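Local coordinates for protein FACT-Spt16 (Cicer arietinum, PDB 5CE6) that probably acts as a histone chaperone module that binds H3-H4, as the N-terminal domain of the FACT complex subunit SPT16, at residues T31-F36 with K111-S116; L73-L78 with I379-R384. All blocks are in the same frame, centred on the assembly; numbering follows the deposited sequence.

Contact 1 of 2, residues T31-F36 with K111-S116; sequences TRLKAF and KPARES
Leu33 and Lys34 of helix 26-42 meet Ala113 and Ser116 of helix 110-117 in a sparse helix-helix contact within the N-terminal lobe, whose mixed sheet has helices packed about it. The two short segments cross at -46°, with their axes 9.6 Å apart. Leu33 does the apolar work through a single branch: its CD2 methyl lies 3.9 Å from Ala113 CB and equally near the hydroxyl oxygen of Ser116. With CG anti to the backbone N (chi1 -170°), the leucine extends toward helix 110-117, and alanine suits the receiving position because its lone CB lets the leucine methyl come close where a longer side chain would stand in the way. At the more exposed side, Lys34 lies against the last turn of the other helix. Its chain, bent at chi2 and chi3, brings CD to 3.5 Å from Ser116 O, while NZ stops 4.0 Å from Ser116 CB; it touches through its methylenes and makes no ion pair here. Farther out, Pro112 packs on Leu26 and Gln30, and Ala113 on Phe29, so the preceding turns of helix 26-42 continue the interface. Serine suits its place because it is small enough to face the leucine and can return its polar end to its own helix, OG giving a hydrogen bond to Pro112 O over 2.7 Å. Replacing the serine with alanine is likely to leave Pro112 O without this donor and Leu33 CD2 without the oxygen it rests against. Ser116 OG meets that carbonyl at a C=O...donor angle of 138°, somewhat off the carbonyl plane.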
loop_
_atom_site.group_PDB
_atom_site.type_symbol
_atom_site.label_atom_id
_atom_site.label_comp_id
_atom_site.label_asym_id
_atom_site.label_seq_id
_atom_site.Cartn_x
_atom_site.Cartn_y
_atom_site.Cartn_z
ATOM N N THR A 31 -1.902 19.906 12.374
ATOM C CA THR A 31 -1.561 18.782 13.231
ATOM C C THR A 31 -0.479 17.925 12.591
ATOM O O THR A 31 0.499 17.536 13.244
ATOM C CB THR A 31 -2.794 17.913 13.525
ATOM O OG1 THR A 31 -3.737 18.677 14.283
ATOM C CG2 THR A 31 -2.403 16.688 14.321
ATOM N N ARG A 32 -0.644 17.649 11.304
ATOM C CA ARG A 32 0.301 16.800 10.598
ATOM C C ARG A 32 1.628 17.497 10.279
ATOM O O ARG A 32 2.680 16.854 10.329
ATOM C CB ARG A 32 -0.361 16.173 9.369
ATOM C CG ARG A 32 -1.383 15.103 9.769
ATOM C CD ARG A 32 -2.112 14.481 8.589
ATOM N NE ARG A 32 -3.204 13.624 9.057
ATOM C CZ ARG A 32 -4.094 13.024 8.270
ATOM N NH1 ARG A 32 -4.047 13.176 6.959
ATOM N NH2 ARG A 32 -5.055 12.280 8.811
ATOM N N LEU A 33 1.592 18.804 9.999
ATOM C CA LEU A 33 2.831 19.549 9.776
ATOM C C LEU A 33 3.659 19.568 11.063
ATOM O O LEU A 33 4.886 19.417 11.040
ATOM C CB LEU A 33 2.546 20.978 9.283
ATOM C CG LEU A 33 3.730 21.817 8.789
ATOM C CD1 LEU A 33 4.392 21.132 7.612
ATOM C CD2 LEU A 33 3.280 23.220 8.400
ATOM N N LYS A 34 2.975 19.737 12.191
ATOM C CA LYS A 34 3.630 19.704 13.493
ATOM C C LYS A 34 4.239 18.331 13.754
ATOM O O LYS A 34 5.392 18.221 14.174
ATOM C CB LYS A 34 2.622 20.049 14.590
ATOM C CG LYS A 34 3.241 20.475 15.910
ATOM C CD LYS A 34 2.536 21.716 16.449
ATOM C CE LYS A 34 1.030 21.632 16.225
ATOM N NZ LYS A 34 0.348 22.936 16.458
ATOM N N ALA A 35 3.455 17.291 13.488
ATOM C CA ALA A 35 3.914 15.915 13.664
ATOM C C ALA A 35 5.165 15.654 12.836
ATOM O O ALA A 35 6.134 15.077 13.330
ATOM C CB ALA A 35 2.815 14.932 13.294
ATOM N N PHE A 36 5.134 16.098 11.581
ATOM C CA PHE A 36 6.273 15.987 10.672
ATOM C C PHE A 36 7.510 16.727 11.221
ATOM O O PHE A 36 8.574 16.126 11.373
ATOM C CB PHE A 36 5.864 16.530 9.286
ATOM C CG PHE A 36 6.981 16.571 8.272
ATOM C CD1 PHE A 36 8.009 15.639 8.288
ATOM C CD2 PHE A 36 6.996 17.560 7.299
ATOM C CE1 PHE A 36 9.028 15.687 7.348
ATOM C CE2 PHE A 36 8.008 17.613 6.351
ATOM C CZ PHE A 36 9.025 16.679 6.376
ATOM N N LYS A 111 -1.070 31.036 6.764
ATOM C CA LYS A 111 -1.327 31.357 8.167
ATOM C C LYS A 111 -1.272 30.114 9.079
ATOM O O LYS A 111 -0.585 30.137 10.103
ATOM C CB LYS A 111 -2.631 32.157 8.339
ATOM N N PRO A 112 -1.966 29.020 8.700
ATOM C CA PRO A 112 -1.873 27.798 9.511
ATOM C C PRO A 112 -0.449 27.264 9.676
ATOM O O PRO A 112 -0.130 26.720 10.734
ATOM C CB PRO A 112 -2.709 26.796 8.715
ATOM C CG PRO A 112 -3.722 27.644 8.025
ATOM C CD PRO A 112 -2.996 28.892 7.650
ATOM N N ALA A 113 0.387 27.401 8.650
ATOM C CA ALA A 113 1.769 26.927 8.745
ATOM C C ALA A 113 2.566 27.801 9.710
ATOM O O ALA A 113 3.380 27.304 10.488
ATOM C CB ALA A 113 2.430 26.913 7.371
ATOM N N ARG A 114 2.339 29.109 9.642
ATOM C CA ARG A 114 2.958 30.037 10.579
ATOM C C ARG A 114 2.587 29.690 12.015
ATOM O O ARG A 114 3.449 29.608 12.890
ATOM C CB ARG A 114 2.510 31.466 10.297
ATOM C CG ARG A 114 3.423 32.240 9.377
ATOM C CD ARG A 114 3.203 33.737 9.552
ATOM N NE ARG A 114 1.793 34.088 9.416
ATOM C CZ ARG A 114 1.196 34.330 8.254
ATOM N NH1 ARG A 114 1.889 34.262 7.125
ATOM N NH2 ARG A 114 -0.093 34.641 8.217
ATOM N N GLU A 115 1.296 29.474 12.241
ATOM C CA GLU A 115 0.765 29.325 13.592
ATOM C C GLU A 115 1.014 27.944 14.191
ATOM O O GLU A 115 0.835 27.745 15.393
ATOM C CB GLU A 115 -0.730 29.661 13.612
ATOM C CG GLU A 115 -1.050 31.075 13.130
ATOM C CD GLU A 115 -2.518 31.433 13.282
ATOM O OE1 GLU A 115 -2.812 32.587 13.665
ATOM O OE2 GLU A 115 -3.377 30.564 13.017
ATOM N N SER A 116 1.439 26.994 13.363
ATOM C CA SER A 116 1.670 25.632 13.836
ATOM C C SER A 116 3.148 25.316 14.097
ATOM O O SER A 116 3.498 24.820 15.170
ATOM C CB SER A 116 1.058 24.615 12.869
ATOM O OG SER A 116 1.551 24.797 11.554
#

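Contact 2 of 2, residues L73-L78 with I379-R384; sequences LFLWLL and IGIEFR
Leu75 and Trp76, neighbours on helix 69-78, receive the side chain of Ile381 from the loop that follows strand 376-378. The contact is buried and joins the N-terminal lobe to the M24-family domain, whose fold is the "pita-bread" fold of the aminopeptidase relatives. Leading into it, Leu73 faces away from the loop and packs on Phe191 and Phe195 of helix 188-196, while Phe74 lies against strand 85-89 of the lobe's sheet. These residues seat the helix in its own lobe and leave another face of the same turn to meet the other domain. Leu75 is the first to touch: its branched end offers the CD1 methyl, 3.8 Å from Ile381 CG2, with CB slightly farther from the same methyl. Trp76 follows, and here the backbone end of the side chain takes the contact, CB lying 3.7 Å from Ile381 CD1. That methyl sits at the edge of the indole, near its plane, rather than over a face. With CG anti to the backbone N (chi1 -175°), the indole is carried away from the loop; tryptophan suits the place because its large ring can then pack within the lobe, in a cation-pi pair with Arg32 and edge-to-face with Phe195.

Ile381 is matched to this double task by its beta branch. CG2 serves the leucine, while the CG1 arm, extended at chi2 178°, reaches past it and sets CD1 beside the tryptophan. Next along the loop, Glu382 forms a salt bridge with Lys69, at the start of the same helix. The chemistry thus divides: Ile381 contributes apolar contact that imposes little directional demand, whereas the Glu382-Lys69 pair beside it adds a directional, charged link between the same helix and loop.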
loop_
_atom_site.group_PDB
_atom_site.type_symbol
_atom_site.label_atom_id
_atom_site.label_comp_id
_atom_site.label_asym_id
_atom_site.label_seq_id
_atom_site.Cartn_x
_atom_site.Cartn_y
_atom_site.Cartn_z
ATOM N N LEU A 73 2.782 11.879 0.824
ATOM C CA LEU A 73 3.006 13.025 1.703
ATOM C C LEU A 73 2.044 14.171 1.394
ATOM O O LEU A 73 1.454 14.750 2.309
ATOM C CB LEU A 73 4.458 13.509 1.650
ATOM C CG LEU A 73 4.731 14.694 2.576
ATOM C CD1 LEU A 73 4.485 14.321 4.029
ATOM C CD2 LEU A 73 6.138 15.251 2.387
ATOM N N PHE A 74 1.898 14.511 0.111
ATOM C CA PHE A 74 0.923 15.526 -0.276
ATOM C C PHE A 74 -0.496 15.178 0.164
ATOM O O PHE A 74 -1.202 16.032 0.679
ATOM C CB PHE A 74 0.947 15.784 -1.785
ATOM C CG PHE A 74 2.052 16.689 -2.232
ATOM C CD1 PHE A 74 1.912 18.070 -2.140
ATOM C CD2 PHE A 74 3.206 16.170 -2.785
ATOM C CE1 PHE A 74 2.924 18.918 -2.569
ATOM C CE2 PHE A 74 4.225 17.010 -3.228
ATOM C CZ PHE A 74 4.086 18.381 -3.120
ATOM N N LEU A 75 -0.911 13.928 -0.047
ATOM C CA LEU A 75 -2.232 13.481 0.397
ATOM C C LEU A 75 -2.371 13.550 1.917
ATOM O O LEU A 75 -3.407 13.968 2.448
ATOM C CB LEU A 75 -2.493 12.043 -0.098
ATOM C CG LEU A 75 -2.780 11.947 -1.599
ATOM C CD1 LEU A 75 -2.702 10.505 -2.075
ATOM C CD2 LEU A 75 -4.155 12.512 -1.901
ATOM N N TRP A 76 -1.324 13.132 2.618
ATOM C CA TRP A 76 -1.330 13.111 4.073
ATOM C C TRP A 76 -1.423 14.524 4.622
ATOM O O TRP A 76 -2.235 14.818 5.504
ATOM C CB TRP A 76 -0.051 12.428 4.569
ATOM C CG TRP A 76 0.039 12.230 6.055
ATOM C CD1 TRP A 76 -0.662 11.328 6.812
ATOM C CD2 TRP A 76 0.917 12.913 6.954
ATOM N NE1 TRP A 76 -0.286 11.429 8.131
ATOM C CE2 TRP A 76 0.688 12.389 8.243
ATOM C CE3 TRP A 76 1.874 13.922 6.793
ATOM C CZ2 TRP A 76 1.376 12.851 9.367
ATOM C CZ3 TRP A 76 2.562 14.368 7.901
ATOM C CH2 TRP A 76 2.307 13.840 9.175
ATOM N N LEU A 77 -0.605 15.413 4.070
ATOM C CA LEU A 77 -0.491 16.769 4.592
ATOM C C LEU A 77 -1.665 17.655 4.159
ATOM O O LEU A 77 -2.237 18.399 4.974
ATOM C CB LEU A 77 0.840 17.379 4.127
ATOM C CG LEU A 77 1.589 18.398 4.986
ATOM C CD1 LEU A 77 1.763 17.900 6.416
ATOM C CD2 LEU A 77 2.949 18.693 4.372
ATOM N N LEU A 78 -2.026 17.560 2.879
ATOM C CA LEU A 78 -2.936 18.520 2.247
ATOM C C LEU A 78 -4.281 17.923 1.833
ATOM O O LEU A 78 -5.235 18.657 1.569
ATOM C CB LEU A 78 -2.259 19.154 1.029
ATOM C CG LEU A 78 -1.024 20.006 1.347
ATOM C CD1 LEU A 78 -0.156 20.210 0.113
ATOM C CD2 LEU A 78 -1.439 21.342 1.925
ATOM N N ILE A 379 0.174 -0.849 5.395
ATOM C CA ILE A 379 -0.711 -0.350 4.355
ATOM C C ILE A 379 -1.409 0.904 4.866
ATOM O O ILE A 379 -1.735 1.004 6.053
ATOM C CB ILE A 379 -1.723 -1.453 3.920
ATOM C CG1 ILE A 379 -2.609 -0.976 2.764
ATOM C CG2 ILE A 379 -2.572 -1.929 5.104
ATOM C CD1 ILE A 379 -3.270 -2.176 2.014
ATOM N N GLY A 380 -1.601 1.876 3.981
ATOM C CA GLY A 380 -2.281 3.117 4.342
ATOM C C GLY A 380 -2.567 3.895 3.075
ATOM O O GLY A 380 -3.157 3.371 2.125
ATOM N N ILE A 381 -2.136 5.154 3.032
ATOM C CA ILE A 381 -2.182 5.885 1.774
ATOM C C ILE A 381 -1.415 5.138 0.674
ATOM O O ILE A 381 -1.875 5.039 -0.469
ATOM C CB ILE A 381 -1.648 7.314 1.955
ATOM C CG1 ILE A 381 -2.446 8.012 3.048
ATOM C CG2 ILE A 381 -1.732 8.077 0.648
ATOM C CD1 ILE A 381 -1.970 9.451 3.360
ATOM N N GLU A 382 -0.239 4.630 1.020
ATOM C CA GLU A 382 0.507 3.745 0.137
ATOM C C GLU A 382 -0.056 2.341 0.247
ATOM O O GLU A 382 -0.317 1.848 1.348
ATOM C CB GLU A 382 1.978 3.707 0.542
ATOM C CG GLU A 382 2.675 5.074 0.559
ATOM C CD GLU A 382 3.977 5.017 1.311
ATOM O OE1 GLU A 382 3.954 5.114 2.562
ATOM O OE2 GLU A 382 5.019 4.827 0.658
ATOM N N PHE A 383 -0.218 1.670 -0.884
ATOM C CA PHE A 383 -0.659 0.283 -0.820
ATOM C C PHE A 383 0.383 -0.609 -0.135
ATOM O O PHE A 383 0.052 -1.564 0.592
ATOM C CB PHE A 383 -0.970 -0.249 -2.218
ATOM C CG PHE A 383 -1.512 -1.636 -2.191
ATOM C CD1 PHE A 383 -2.830 -1.865 -1.805
ATOM C CD2 PHE A 383 -0.700 -2.708 -2.511
ATOM C CE1 PHE A 383 -3.326 -3.161 -1.725
ATOM C CE2 PHE A 383 -1.186 -3.998 -2.447
ATOM C CZ PHE A 383 -2.499 -4.224 -2.066
ATOM N N ARG A 384 1.651 -0.298 -0.379
ATOM C CA ARG A 384 2.735 -1.058 0.188
ATOM C C ARG A 384 3.696 -0.145 0.951
ATOM O O ARG A 384 4.445 0.630 0.349
ATOM C CB ARG A 384 3.457 -1.770 -0.954
ATOM C CG ARG A 384 4.422 -2.823 -0.561
ATOM C CD ARG A 384 4.881 -3.554 -1.811
ATOM N NE ARG A 384 6.000 -4.429 -1.517
ATOM C CZ ARG A 384 5.861 -5.690 -1.130
ATOM N NH1 ARG A 384 4.645 -6.210 -1.010
ATOM N NH2 ARG A 384 6.933 -6.426 -0.871
#

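How the contacts relate
Contact 1 and contact 2 have centres about 18 Å apart and are joined through the N-terminal lobe. Arg32, on the 31-36 segment, makes a probable hydrogen bond from NH1 to Trp76 O, 2.8 Å away, and Leu77 CD1 packs 3.7 Å from Leu33 N. Thus helix 26-42 meets helix 110-117 through one part of its surface and helix 69-78 through another. The centre of contact 1, within the lobe, is about 26 Å from the centre of the chain; that of contact 2, where lobe and M24-like domain join, is about 9 Å from it. A bound acetate, probably picked up from the crystallisation solution, lies about 4 Å from the Ile381 side chain. The potassium site belongs to Ala295, Ser420 and Asn422, residues of neither contact.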